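Local atomic coordinates of transcriptional regulator, putative (Vibrio cholerae O1 biovar eltor str. N16961, PDB entry 3BJN), a protein that probably binds DNA as an IclR-type transcription factor, represented here by its C-terminal, GAF-like domain, the usual effector-sensing part of such regulators. Residues 63-68 with 84-89; 26-31 with 141-146; 74-79 with 104-109; 124-129 with 160-165; 17-22 with 42-47. One frame throughout, in Å; residues are numbered along the deposited sequence. Where two conformers were deposited one is given.

Interaction 1. Residues 63-68 with 84-89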
# COMPACT_ATOMS: atom_id res chain seq x y z
N PRO A 63 4.29 -7.38 8.52
CA PRO A 63 4.92 -8.28 7.54
C PRO A 63 4.48 -7.97 6.10
O PRO A 63 3.31 -7.64 5.85
CB PRO A 63 4.41 -9.67 7.97
CG PRO A 63 4.05 -9.52 9.41
CD PRO A 63 3.52 -8.12 9.54
N LEU A 64 5.43 -8.08 5.18
CA LEU A 64 5.20 -7.85 3.77
C LEU A 64 4.63 -9.13 3.17
O LEU A 64 5.36 -9.99 2.63
CB LEU A 64 6.54 -7.46 3.12
CG LEU A 64 6.67 -6.47 1.97
CD1 LEU A 64 5.74 -5.35 2.02
CD2 LEU A 64 8.16 -6.02 1.84
N LEU A 65 3.30 -9.28 3.31
CA LEU A 65 2.66 -10.55 2.98
C LEU A 65 1.18 -10.37 2.70
O LEU A 65 0.71 -10.80 1.64
CB LEU A 65 2.85 -11.57 4.12
CG LEU A 65 2.13 -12.93 4.07
CD1 LEU A 65 2.74 -13.73 2.92
CD2 LEU A 65 2.28 -13.69 5.37
N ARG A 66 0.45 -9.77 3.64
CA ARG A 66 -0.99 -9.56 3.51
C ARG A 66 -1.32 -8.11 3.17
O ARG A 66 -0.58 -7.20 3.52
CB ARG A 66 -1.71 -9.95 4.80
CG ARG A 66 -1.48 -11.40 5.27
CD ARG A 66 -1.81 -12.42 4.21
NE ARG A 66 -1.55 -13.79 4.67
CZ ARG A 66 -1.41 -14.85 3.87
NH1 ARG A 66 -1.50 -14.73 2.54
NH2 ARG A 66 -1.16 -16.04 4.40
N GLY A 67 -2.46 -7.93 2.49
CA GLY A 67 -2.99 -6.59 2.25
C GLY A 67 -2.52 -5.99 0.93
O GLY A 67 -1.46 -6.35 0.42
N ALA A 68 -3.32 -5.05 0.43
CA ALA A 68 -3.03 -4.38 -0.85
C ALA A 68 -1.64 -3.76 -0.92
O ALA A 68 -0.99 -3.87 -1.94
CB ALA A 68 -4.10 -3.34 -1.14
N LYS A 84 12.39 -14.20 -2.07
CA LYS A 84 13.04 -14.34 -0.75
C LYS A 84 12.07 -14.03 0.37
O LYS A 84 12.05 -14.69 1.43
CB LYS A 84 14.25 -13.38 -0.64
CG LYS A 84 15.48 -13.81 -1.40
CD LYS A 84 16.58 -12.80 -1.15
CE LYS A 84 17.85 -13.20 -1.86
NZ LYS A 84 18.81 -12.08 -1.82
N ILE A 85 11.26 -12.99 0.16
CA ILE A 85 10.33 -12.56 1.18
C ILE A 85 9.23 -13.61 1.34
O ILE A 85 8.94 -14.03 2.44
CB ILE A 85 9.74 -11.16 0.84
CG1 ILE A 85 10.85 -10.11 0.94
CG2 ILE A 85 8.62 -10.82 1.79
CD1 ILE A 85 10.48 -8.75 0.32
N LEU A 86 8.64 -14.04 0.24
CA LEU A 86 7.52 -14.99 0.33
C LEU A 86 8.02 -16.31 0.94
O LEU A 86 7.31 -16.92 1.75
CB LEU A 86 6.89 -15.23 -1.05
CG LEU A 86 5.99 -14.08 -1.54
CD1 LEU A 86 5.34 -14.51 -2.83
CD2 LEU A 86 4.94 -13.72 -0.52
N ARG A 87 9.23 -16.74 0.55
CA ARG A 87 9.78 -17.99 1.12
C ARG A 87 10.02 -17.89 2.63
O ARG A 87 9.83 -18.86 3.40
CB ARG A 87 11.04 -18.46 0.38
CG ARG A 87 10.73 -18.89 -1.07
CD ARG A 87 11.74 -19.82 -1.69
NE ARG A 87 11.17 -20.40 -2.91
CZ ARG A 87 11.43 -19.99 -4.15
NH1 ARG A 87 12.27 -18.97 -4.36
NH2 ARG A 87 10.84 -20.58 -5.18
N TYR A 88 10.47 -16.72 3.08
CA TYR A 88 10.61 -16.53 4.52
C TYR A 88 9.29 -16.74 5.25
O TYR A 88 9.25 -17.36 6.29
CB TYR A 88 11.11 -15.12 4.79
CG TYR A 88 11.11 -14.76 6.25
CD1 TYR A 88 11.96 -15.42 7.14
CD2 TYR A 88 10.27 -13.77 6.75
CE1 TYR A 88 11.99 -15.07 8.51
CE2 TYR A 88 10.28 -13.41 8.11
CZ TYR A 88 11.16 -14.07 8.98
OH TYR A 88 11.16 -13.70 10.32
N PHE A 89 8.20 -16.25 4.67
CA PHE A 89 6.90 -16.39 5.30
C PHE A 89 6.22 -17.73 4.98
O PHE A 89 5.04 -17.91 5.30
CB PHE A 89 6.01 -15.23 4.89
CG PHE A 89 6.40 -13.93 5.53
CD1 PHE A 89 6.44 -13.79 6.93
CD2 PHE A 89 6.77 -12.83 4.73
CE1 PHE A 89 6.84 -12.59 7.53
CE2 PHE A 89 7.14 -11.60 5.34
CZ PHE A 89 7.19 -11.49 6.73
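The Phe89 ring sits against three consecutive residues, Pro63, Leu64 and Leu65. Pro63 comes to the far end of the ring, with its CB 3.5 Å from Phe89 CZ. Leu64 O approaches the ring obliquely, 3.6 Å from Phe89 CE2. Leu65 and Phe89 run past each other in opposite directions, and Leu65 CD2 is 4.1 Å from Phe89 CB. A chi1 of 174° carries the Leu65 fork away from its own N and out to the helix end. Its other branch, CD1, meets Leu86 CD2 at 4.1 Å. In the IclR C-terminal domain this joins the turn after strand 61-63 to the end of helix 79-88. Leu64 is the centre of an inverse gamma turn, and helix 67-76 follows soon after. Phe89 is the first residue to leave helical geometry. One turn earlier in the helix, Leu64 CD2 meets Ile85 CD1 at 3.9 Å, the two side chains slanted to each other. The second branch of Ile85, CG2, is 3.5 Å from Leu64 O. That oxygen is buried among carbon atoms and has no polar partner in the model. Trp98 of helix 96-108 packs on both Leu65 and Leu86.

Interaction 2. Residues 26-31 with 141-146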
# COMPACT_ATOMS: atom_id res chain seq x y z
N THR A 26 -11.03 11.69 -0.73
CA THR A 26 -11.74 10.44 -0.45
C THR A 26 -12.49 10.39 0.87
O THR A 26 -13.35 9.51 1.08
CB THR A 26 -10.74 9.24 -0.42
OG1 THR A 26 -9.77 9.47 0.61
CG2 THR A 26 -10.03 9.06 -1.76
N GLY A 27 -12.10 11.26 1.80
CA GLY A 27 -12.66 11.19 3.17
C GLY A 27 -12.17 9.95 3.90
O GLY A 27 -12.89 9.40 4.74
N GLU A 28 -10.97 9.50 3.56
CA GLU A 28 -10.39 8.30 4.21
C GLU A 28 -8.95 8.52 4.65
O GLU A 28 -8.24 9.42 4.15
CB GLU A 28 -10.40 7.12 3.22
CG GLU A 28 -11.79 6.76 2.67
CD GLU A 28 -12.80 6.24 3.71
OE1 GLU A 28 -12.44 5.92 4.87
OE2 GLU A 28 -14.01 6.17 3.36
N MSE A 29 -8.52 7.68 5.59
CA MSE A 29 -7.12 7.56 6.01
C MSE A 29 -6.26 7.17 4.82
O MSE A 29 -6.70 6.36 3.99
CB MSE A 29 -6.96 6.40 6.98
CG MSE A 29 -7.66 6.50 8.27
SE MSE A 29 -6.77 5.16 9.39
CE MSE A 29 -5.29 6.19 9.80
N ALA A 30 -5.05 7.72 4.74
CA ALA A 30 -4.14 7.39 3.64
C ALA A 30 -2.73 7.31 4.21
O ALA A 30 -2.40 8.01 5.17
CB ALA A 30 -4.20 8.46 2.55
N ALA A 31 -1.92 6.44 3.62
CA ALA A 31 -0.55 6.28 4.11
C ALA A 31 0.44 6.08 2.98
O ALA A 31 0.07 5.66 1.88
CB ALA A 31 -0.47 5.11 5.05
N MSE A 141 -6.71 2.99 3.56
CA MSE A 141 -7.23 1.94 4.45
C MSE A 141 -8.57 2.45 4.93
O MSE A 141 -8.64 3.55 5.51
CB MSE A 141 -6.29 1.75 5.65
CG MSE A 141 -4.93 1.21 5.28
SE MSE A 141 -3.72 2.69 4.82
CE MSE A 141 -2.61 2.57 6.41
N ALA A 142 -9.64 1.70 4.69
CA ALA A 142 -10.97 2.22 4.88
C ALA A 142 -11.96 1.08 5.17
O ALA A 142 -11.75 -0.05 4.70
CB ALA A 142 -11.40 2.98 3.62
N PRO A 143 -13.03 1.36 5.94
CA PRO A 143 -14.00 0.32 6.27
C PRO A 143 -14.63 -0.22 4.98
O PRO A 143 -14.97 0.56 4.08
CB PRO A 143 -15.07 1.07 7.10
CG PRO A 143 -14.84 2.52 6.84
CD PRO A 143 -13.38 2.68 6.49
N ALA A 144 -14.80 -1.54 4.89
CA ALA A 144 -15.46 -2.11 3.74
C ALA A 144 -16.82 -1.42 3.49
O ALA A 144 -17.24 -1.28 2.34
CB ALA A 144 -15.63 -3.61 3.92
N HIS A 145 -17.48 -0.97 4.56
CA HIS A 145 -18.82 -0.33 4.46
C HIS A 145 -18.75 0.87 3.50
O HIS A 145 -19.68 1.09 2.68
CB HIS A 145 -19.31 0.13 5.84
CG HIS A 145 -20.65 0.79 5.79
ND1 HIS A 145 -21.81 0.08 5.60
CD2 HIS A 145 -21.00 2.09 5.85
CE1 HIS A 145 -22.83 0.92 5.57
NE2 HIS A 145 -22.36 2.15 5.71
N ARG A 146 -17.66 1.63 3.59
CA ARG A 146 -17.48 2.81 2.73
C ARG A 146 -16.81 2.50 1.41
O ARG A 146 -17.11 3.16 0.40
CB ARG A 146 -16.74 3.93 3.47
CG ARG A 146 -17.54 4.44 4.64
CD ARG A 146 -17.12 5.82 5.08
NE ARG A 146 -15.73 5.88 5.53
CZ ARG A 146 -15.35 5.78 6.80
NH1 ARG A 146 -14.06 5.88 7.09
NH2 ARG A 146 -16.24 5.57 7.76
O HOH W 1 -10.31 5.49 6.34
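The Glu28 carboxylate lies at the edge of the Arg146 guanidinium, their planes only 12° apart and so nearly coplanar. Over the centre of one guanidinium face sits the Pro143 ring, its CG 3.3 Å above the plane. This is a side-on, two-pronged salt bridge. It ties the turn between helix 12-26 and strand 29-36 to the first turn of helix 144-163, in the IclR C-terminal domain. Arg146 NE gives a nearly straight bond to the syn lone pair of Glu28 OE2 at 2.8 Å. Arg146 NH1 reaches Glu28 OE1 at 2.7 Å, also from the syn side but 18° out of the carboxylate plane. Two bonds to two atoms fix the rotation of both groups. The bend of the glutamate at chi2 (-65°) folds its carboxylate over Ala142, whose CB is 3.4 Å from Glu28 OE1. The buried carboxylate is probably kept ionised by this pairing. Further along, strands 29-36 and 133-143 are antiparallel neighbours, and Ala31 CB touches the selenomethionine methyl CE of Met141 at 3.6 Å. A water fills the corner between the strands. It accepts from Met29 N at 2.9 Å and donates to both Glu28 OE1 and Met141 O.

Interaction 3. Residues 74-79 with 104-109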
# COMPACT_ATOMS: atom_id res chain seq x y z
N LEU A 74 5.24 -6.27 -3.45
CA LEU A 74 5.73 -7.59 -3.92
C LEU A 74 5.63 -7.72 -5.45
O LEU A 74 6.54 -8.27 -6.09
CB LEU A 74 4.97 -8.73 -3.24
CG LEU A 74 5.29 -8.89 -1.75
CD1 LEU A 74 4.19 -9.79 -1.11
CD2 LEU A 74 6.71 -9.49 -1.56
N ALA A 75 4.55 -7.22 -6.03
CA ALA A 75 4.36 -7.31 -7.50
C ALA A 75 5.38 -6.48 -8.29
O ALA A 75 5.76 -6.86 -9.41
CB ALA A 75 2.95 -6.91 -7.90
N TYR A 76 5.79 -5.35 -7.72
CA TYR A 76 6.61 -4.38 -8.47
C TYR A 76 8.10 -4.38 -8.16
O TYR A 76 8.89 -3.83 -8.94
CB TYR A 76 6.05 -2.95 -8.32
CG TYR A 76 4.89 -2.67 -9.23
CD1 TYR A 76 3.59 -2.96 -8.84
CD2 TYR A 76 5.09 -2.13 -10.50
CE1 TYR A 76 2.49 -2.70 -9.70
CE2 TYR A 76 4.03 -1.86 -11.35
CZ TYR A 76 2.73 -2.14 -10.95
OH TYR A 76 1.71 -1.85 -11.83
N MSE A 77 8.49 -4.97 -7.02
CA MSE A 77 9.92 -5.17 -6.73
C MSE A 77 10.51 -6.27 -7.64
O MSE A 77 9.78 -6.99 -8.32
CB MSE A 77 10.11 -5.54 -5.25
CG MSE A 77 9.56 -6.88 -4.90
SE MSE A 77 9.97 -7.31 -3.02
CE MSE A 77 9.16 -5.74 -2.16
N PRO A 78 11.85 -6.39 -7.68
CA PRO A 78 12.48 -7.47 -8.45
C PRO A 78 11.99 -8.84 -7.99
O PRO A 78 11.79 -9.07 -6.79
CB PRO A 78 13.96 -7.30 -8.13
CG PRO A 78 14.09 -5.81 -7.89
CD PRO A 78 12.87 -5.55 -7.03
N ALA A 79 11.80 -9.73 -8.96
CA ALA A 79 11.33 -11.09 -8.67
C ALA A 79 12.12 -11.80 -7.57
O ALA A 79 11.52 -12.42 -6.69
CB ALA A 79 11.34 -11.92 -9.93
N LYS A 104 -2.15 -9.69 -12.37
CA LYS A 104 -3.35 -8.85 -12.30
C LYS A 104 -3.00 -7.45 -11.80
O LYS A 104 -3.42 -6.44 -12.36
CB LYS A 104 -4.38 -9.49 -11.38
CG LYS A 104 -5.67 -8.70 -11.21
CD LYS A 104 -6.42 -9.16 -9.96
CE LYS A 104 -7.84 -8.60 -9.96
NZ LYS A 104 -8.72 -9.22 -8.92
N ILE A 105 -2.20 -7.39 -10.73
CA ILE A 105 -1.79 -6.11 -10.19
C ILE A 105 -1.01 -5.26 -11.20
O ILE A 105 -1.30 -4.08 -11.38
CB ILE A 105 -0.99 -6.31 -8.88
CG1 ILE A 105 -1.91 -6.88 -7.80
CG2 ILE A 105 -0.32 -4.99 -8.45
CD1 ILE A 105 -1.17 -7.35 -6.57
N ARG A 106 -0.04 -5.88 -11.89
CA ARG A 106 0.76 -5.15 -12.88
C ARG A 106 -0.07 -4.68 -14.08
O ARG A 106 0.20 -3.62 -14.65
CB ARG A 106 1.98 -5.99 -13.30
CG ARG A 106 2.97 -6.10 -12.15
CD ARG A 106 4.26 -6.74 -12.57
NE ARG A 106 4.06 -8.13 -12.96
CZ ARG A 106 4.48 -9.19 -12.27
NH1 ARG A 106 5.14 -9.06 -11.13
NH2 ARG A 106 4.24 -10.41 -12.75
N ARG A 107 -1.11 -5.44 -14.42
CA ARG A 107 -2.05 -5.08 -15.50
C ARG A 107 -2.87 -3.85 -15.08
O ARG A 107 -3.08 -2.92 -15.87
CB ARG A 107 -2.97 -6.28 -15.77
CG ARG A 107 -4.13 -6.10 -16.74
CD ARG A 107 -5.07 -7.31 -16.67
NE ARG A 107 -4.32 -8.56 -16.52
CZ ARG A 107 -4.66 -9.57 -15.72
NH1 ARG A 107 -3.90 -10.65 -15.66
NH2 ARG A 107 -5.77 -9.52 -14.99
N HIS A 108 -3.33 -3.83 -13.84
CA HIS A 108 -4.20 -2.75 -13.36
C HIS A 108 -3.46 -1.50 -12.86
O HIS A 108 -3.98 -0.37 -12.93
CB HIS A 108 -5.13 -3.28 -12.26
CG HIS A 108 -6.24 -4.13 -12.78
ND1 HIS A 108 -6.23 -5.51 -12.68
CD2 HIS A 108 -7.37 -3.81 -13.45
CE1 HIS A 108 -7.32 -5.99 -13.24
NE2 HIS A 108 -8.03 -4.99 -13.72
N GLY A 109 -2.26 -1.73 -12.31
CA GLY A 109 -1.44 -0.69 -11.69
C GLY A 109 -1.77 -0.41 -10.22
O GLY A 109 -1.26 0.54 -9.62
O HOH W 2 2.22 -2.21 -14.49
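Ala75 O accepts a hydrogen bond from Arg106 NH1 at 2.9 Å. The donor lies in the carbonyl plane, on a lone pair, and the oxygen is close to the guanidinium plane. The bond is fairly straight, with an N-H...O angle of 156°. It joins the last turn of helix 67-76 to the end of helix 96-108, two helices of the IclR C-terminal domain. A carbonyl near a helix C-terminus often lacks a partner within its own helix, and here a side chain from the other helix supplies one. The arginine gets there by a bend at chi3 (-66°), which turns the guanidinium back toward helix 67-76.

On its way the arginine passes Tyr76. The two side chains run in opposite directions, and Arg106 CG lies 4.1 Å above one face of the Tyr76 ring, toward its rim. The guanidinium itself is turned steeply to the ring, so this is aliphatic contact and not a cation-pi stack. Tyr76 CE1 meets Ile105 CG2 at 3.8 Å, at the ring edge. The same Ile105 CG2 methyl touches Ala75 CB, also at 3.8 Å, so it bridges the alanine and the tyrosine. Phe102, one turn earlier in helix 96-108, also packs on Ala75. Beyond the helices, Pro127 and Met129 of strand 121-130 touch Tyr76.

The phenol oxygen reaches the helix end, where Gly109 leaves helical geometry with positive phi. Tyr76 OH is 3.4 Å from Gly109 CA. A water links the hydroxyl to the helix backbone, 2.7 Å from Tyr76 OH, and donates to Arg106 O.

Interaction 4. Residues 124-129 with 160-165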
# COMPACT_ATOMS: atom_id res chain seq x y z
N ILE A 124 -6.58 -0.22 -0.57
CA ILE A 124 -6.40 0.04 -2.02
C ILE A 124 -5.06 0.74 -2.16
O ILE A 124 -4.80 1.73 -1.47
CB ILE A 124 -7.56 0.91 -2.61
CG1 ILE A 124 -8.86 0.09 -2.57
CG2 ILE A 124 -7.22 1.30 -4.05
CD1 ILE A 124 -10.19 0.84 -2.88
N SER A 125 -4.17 0.21 -3.00
CA SER A 125 -2.79 0.70 -3.01
C SER A 125 -2.20 0.73 -4.40
O SER A 125 -2.55 -0.09 -5.26
CB SER A 125 -1.89 -0.13 -2.09
OG SER A 125 -2.51 -0.35 -0.84
N ALA A 126 -1.30 1.70 -4.62
CA ALA A 126 -0.60 1.81 -5.90
C ALA A 126 0.88 2.06 -5.66
O ALA A 126 1.23 2.67 -4.66
CB ALA A 126 -1.23 2.93 -6.76
N PRO A 127 1.75 1.59 -6.56
CA PRO A 127 3.20 1.68 -6.32
C PRO A 127 3.73 3.09 -6.60
O PRO A 127 3.22 3.79 -7.49
CB PRO A 127 3.79 0.72 -7.36
CG PRO A 127 2.80 0.79 -8.53
CD PRO A 127 1.45 0.96 -7.88
N VAL A 128 4.75 3.47 -5.84
CA VAL A 128 5.50 4.70 -6.12
C VAL A 128 6.82 4.23 -6.67
O VAL A 128 7.54 3.47 -6.03
CB VAL A 128 5.70 5.53 -4.85
CG1 VAL A 128 6.61 6.71 -5.11
CG2 VAL A 128 4.35 6.02 -4.32
N MSE A 129 7.10 4.68 -7.89
CA MSE A 129 8.24 4.24 -8.67
C MSE A 129 9.18 5.41 -8.91
O MSE A 129 8.73 6.53 -9.15
CB MSE A 129 7.79 3.72 -10.05
CG MSE A 129 6.65 2.70 -10.05
SE MSE A 129 7.33 1.00 -9.38
CE MSE A 129 8.65 0.52 -10.76
N GLN A 160 -3.76 8.41 -8.72
CA GLN A 160 -3.41 9.81 -8.93
C GLN A 160 -2.34 10.26 -7.94
O GLN A 160 -1.37 10.92 -8.32
CB GLN A 160 -4.71 10.63 -8.75
CG GLN A 160 -4.52 12.11 -8.90
CD GLN A 160 -5.83 12.86 -8.71
OE1 GLN A 160 -6.77 12.35 -8.07
NE2 GLN A 160 -5.89 14.07 -9.23
N ALA A 161 -2.51 9.87 -6.67
CA ALA A 161 -1.55 10.20 -5.62
C ALA A 161 -0.17 9.60 -5.90
O ALA A 161 0.83 10.30 -5.84
CB ALA A 161 -2.08 9.74 -4.25
N ALA A 162 -0.15 8.31 -6.20
CA ALA A 162 1.10 7.59 -6.46
C ALA A 162 1.84 8.16 -7.69
O ALA A 162 3.06 8.34 -7.68
CB ALA A 162 0.80 6.13 -6.65
N ARG A 163 1.08 8.46 -8.75
CA ARG A 163 1.68 9.01 -9.97
C ARG A 163 2.31 10.39 -9.75
O ARG A 163 3.26 10.78 -10.44
CB ARG A 163 0.64 9.04 -11.08
CG ARG A 163 1.16 9.47 -12.42
CD ARG A 163 0.30 8.93 -13.52
NE ARG A 163 0.85 9.24 -14.84
CZ ARG A 163 0.27 8.89 -15.98
NH1 ARG A 163 -0.86 8.20 -15.96
NH2 ARG A 163 0.83 9.21 -17.14
N ALA A 164 1.79 11.12 -8.77
CA ALA A 164 2.25 12.47 -8.47
C ALA A 164 3.59 12.46 -7.75
O ALA A 164 4.23 13.51 -7.65
CB ALA A 164 1.23 13.20 -7.66
N LEU A 165 4.01 11.28 -7.28
CA LEU A 165 5.28 11.09 -6.58
C LEU A 165 6.33 10.33 -7.41
O LEU A 165 7.49 10.26 -6.99
CB LEU A 165 5.04 10.33 -5.26
CG LEU A 165 4.26 11.03 -4.15
CD1 LEU A 165 3.91 10.01 -3.03
CD2 LEU A 165 5.01 12.24 -3.60
OXT LEU A 165 6.08 9.74 -8.47
O HOH W 3 5.17 6.84 -8.95
O HOH W 4 9.49 8.55 -7.61
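Helix 144-163 packs on the antiparallel sheet of the domain, and this contact lies at its C-terminal end, against strand 121-130. Ala162 faces the strand. Ala162 CB is 3.8 Å from Ala126 CB and 3.5 Å from Pro127 O. These small side chains let the backbones come close, with the CA atoms of Val128 and Ala162 only 5.3 Å apart. Val128 spreads its two branches over Ala162 and Leu165. Val128 CG1, anti to the backbone N (chi1 173°), meets Leu165 CB at 3.9 Å, while CG2 lies near CA and CB of Ala162. The Val128 and Leu165 side chains meet at an angle. In the IclR C-terminal domain, which belongs to the GAF clan, Ala162 is thus the nearest point of segment 160-165 to the strand. Ile138 of the adjoining strand 133-143 touches both Val128 and Leu165. Val18 of helix 12-26 also packs on Ala161 and Leu165. Two waters join the backbones of the two segments. One accepts from Met129 N at 3.1 Å and donates to Ala162 O at 2.9 Å. The other donates to Met129 O and to Leu165 O of the terminal carboxylate, both at 2.7 Å.

Interaction 5. Residues 17-22 with 42-47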
# COMPACT_ATOMS: atom_id res chain seq x y z
N ALA A 17 2.08 16.28 1.26
CA ALA A 17 1.13 17.04 0.43
C ALA A 17 0.19 16.12 -0.35
O ALA A 17 -1.01 16.36 -0.39
CB ALA A 17 1.90 17.96 -0.54
N VAL A 18 0.75 15.05 -0.93
CA VAL A 18 -0.05 14.07 -1.67
C VAL A 18 -1.05 13.36 -0.73
O VAL A 18 -2.23 13.16 -1.08
CB VAL A 18 0.87 13.08 -2.41
CG1 VAL A 18 0.15 11.80 -2.73
CG2 VAL A 18 1.48 13.76 -3.68
N LEU A 19 -0.61 12.99 0.47
CA LEU A 19 -1.53 12.29 1.40
C LEU A 19 -2.61 13.21 1.93
O LEU A 19 -3.77 12.80 2.13
CB LEU A 19 -0.76 11.69 2.57
CG LEU A 19 0.20 10.56 2.20
CD1 LEU A 19 0.96 10.21 3.48
CD2 LEU A 19 -0.54 9.34 1.63
N SER A 20 -2.24 14.46 2.18
CA SER A 20 -3.24 15.45 2.61
C SER A 20 -4.37 15.58 1.58
O SER A 20 -5.57 15.49 1.89
CB SER A 20 -2.56 16.78 2.81
OG SER A 20 -3.50 17.81 3.10
N ARG A 21 -3.98 15.78 0.32
CA ARG A 21 -4.99 15.89 -0.75
C ARG A 21 -5.83 14.62 -0.87
O ARG A 21 -7.05 14.68 -1.04
CB ARG A 21 -4.31 16.19 -2.09
CG ARG A 21 -5.33 16.31 -3.21
CD ARG A 21 -4.68 16.83 -4.49
NE ARG A 21 -3.80 15.79 -5.03
CZ ARG A 21 -3.45 15.67 -6.31
NH1 ARG A 21 -3.93 16.51 -7.22
NH2 ARG A 21 -2.62 14.69 -6.68
N LEU A 22 -5.16 13.47 -0.81
CA LEU A 22 -5.82 12.18 -1.00
C LEU A 22 -6.92 12.00 0.05
O LEU A 22 -8.04 11.59 -0.27
CB LEU A 22 -4.79 11.07 -0.88
CG LEU A 22 -5.36 9.67 -1.00
CD1 LEU A 22 -6.23 9.43 -2.26
CD2 LEU A 22 -4.12 8.76 -1.03
N CYS A 42 5.18 1.90 7.72
CA CYS A 42 4.33 3.06 7.47
C CYS A 42 5.13 4.33 7.77
O CYS A 42 5.41 4.65 8.93
CB CYS A 42 3.08 2.97 8.33
SG CYS A 42 1.99 4.38 8.03
N VAL A 43 5.54 5.04 6.72
CA VAL A 43 6.42 6.19 6.89
C VAL A 43 5.65 7.49 7.19
O VAL A 43 6.10 8.35 7.97
CB VAL A 43 7.31 6.38 5.64
CG1 VAL A 43 8.08 7.69 5.68
CG2 VAL A 43 8.30 5.20 5.55
N SER A 44 4.48 7.62 6.58
CA SER A 44 3.67 8.81 6.79
C SER A 44 2.21 8.40 6.70
O SER A 44 1.84 7.60 5.85
CB SER A 44 3.98 9.87 5.74
OG SER A 44 3.25 11.08 6.00
N GLN A 45 1.39 8.93 7.61
CA GLN A 45 -0.01 8.53 7.66
C GLN A 45 -0.89 9.71 8.05
O GLN A 45 -0.52 10.47 8.96
CB GLN A 45 -0.18 7.44 8.69
CG GLN A 45 -1.58 6.84 8.78
CD GLN A 45 -1.66 5.81 9.87
OE1 GLN A 45 -1.44 6.13 11.04
NE2 GLN A 45 -1.91 4.57 9.50
N ARG A 46 -2.04 9.82 7.41
CA ARG A 46 -2.97 10.92 7.71
C ARG A 46 -3.77 10.74 9.02
O ARG A 46 -4.10 11.71 9.69
CB ARG A 46 -3.89 11.20 6.51
CG ARG A 46 -3.18 11.71 5.37
CD ARG A 46 -2.65 13.01 5.66
NE ARG A 46 -3.71 13.92 6.07
CZ ARG A 46 -3.48 15.19 6.35
NH1 ARG A 46 -2.25 15.65 6.26
NH2 ARG A 46 -4.48 15.99 6.70
N GLU A 47 -4.09 9.52 9.40
CA GLU A 47 -4.96 9.42 10.54
C GLU A 47 -6.41 9.76 10.23
O GLU A 47 -6.78 10.77 9.59
CB GLU A 47 -4.46 10.25 11.74
CG GLU A 47 -5.06 11.68 11.91
CD GLU A 47 -5.23 12.07 13.38
OE1 GLU A 47 -5.72 13.19 13.67
OE2 GLU A 47 -4.88 11.25 14.27
O HOH W 5 -4.61 18.93 5.92
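Leu19 and Ser20 of helix 12-26 meet Arg46, just after strand 39-45. The aliphatic part of the arginine lies on Leu19, with Arg46 CG 3.7 Å from Leu19 CB and 3.5 Å from Leu19 O. In the conformer described, the guanidinium lies flat on the helix. Ser20 CA is 3.6 Å above one face of it, toward the rim, and Ser20 CB is 3.6 Å from Arg46 NH1. Bends at chi2 (-66°) and chi3 (-57°) fold the arginine into this position. Leu19 also reaches inward to the strand, where its CD1 touches Ser44 OG at 3.5 Å. A water spans the outer edge, accepting from Arg46 NH2 at 3.0 Å and lying 3.2 Å from Ser20 OG. Further out, Gln23, one turn along the helix, accepts from Arg46 NE through OE1. Its NE2 donates to Glu47 O. Val43 and Ser44 both face Tyr32 in a classic beta bulge, which includes the serine that Leu19 touches. Ile138 of strand 133-143 packs on Leu19 from within the sheet of this IclR C-terminal domain. The arginine therefore joins helix to sheet: its carbon chain and flat face pack on the helix, while its nitrogens bond to Gln23 and water.

All five contacts lie in one IclR C-terminal domain round a six-stranded antiparallel sheet. Interactions 1 and 3 share helix 67-76, have centres 14 Å apart, and touch where Met77 and Leu74 pack on Ile85 and Leu86. Interactions 4 and 5 pack helices 144-163 and 12-26 on the sheet, and interaction 2 ties the turn before strand 29-36 to the start of helix 144-163; the centres of 2 and 5, and of 4 and 5, are 12 Å apart. Interaction 4 links the groups: Pro127 touches Tyr76 and Ala161 touches Val18. Along the chain, interaction 5 closes before 1 and 3 open; 4 opens after they close and alternates with 2, which spans 1 and 3, bringing distant sequence together.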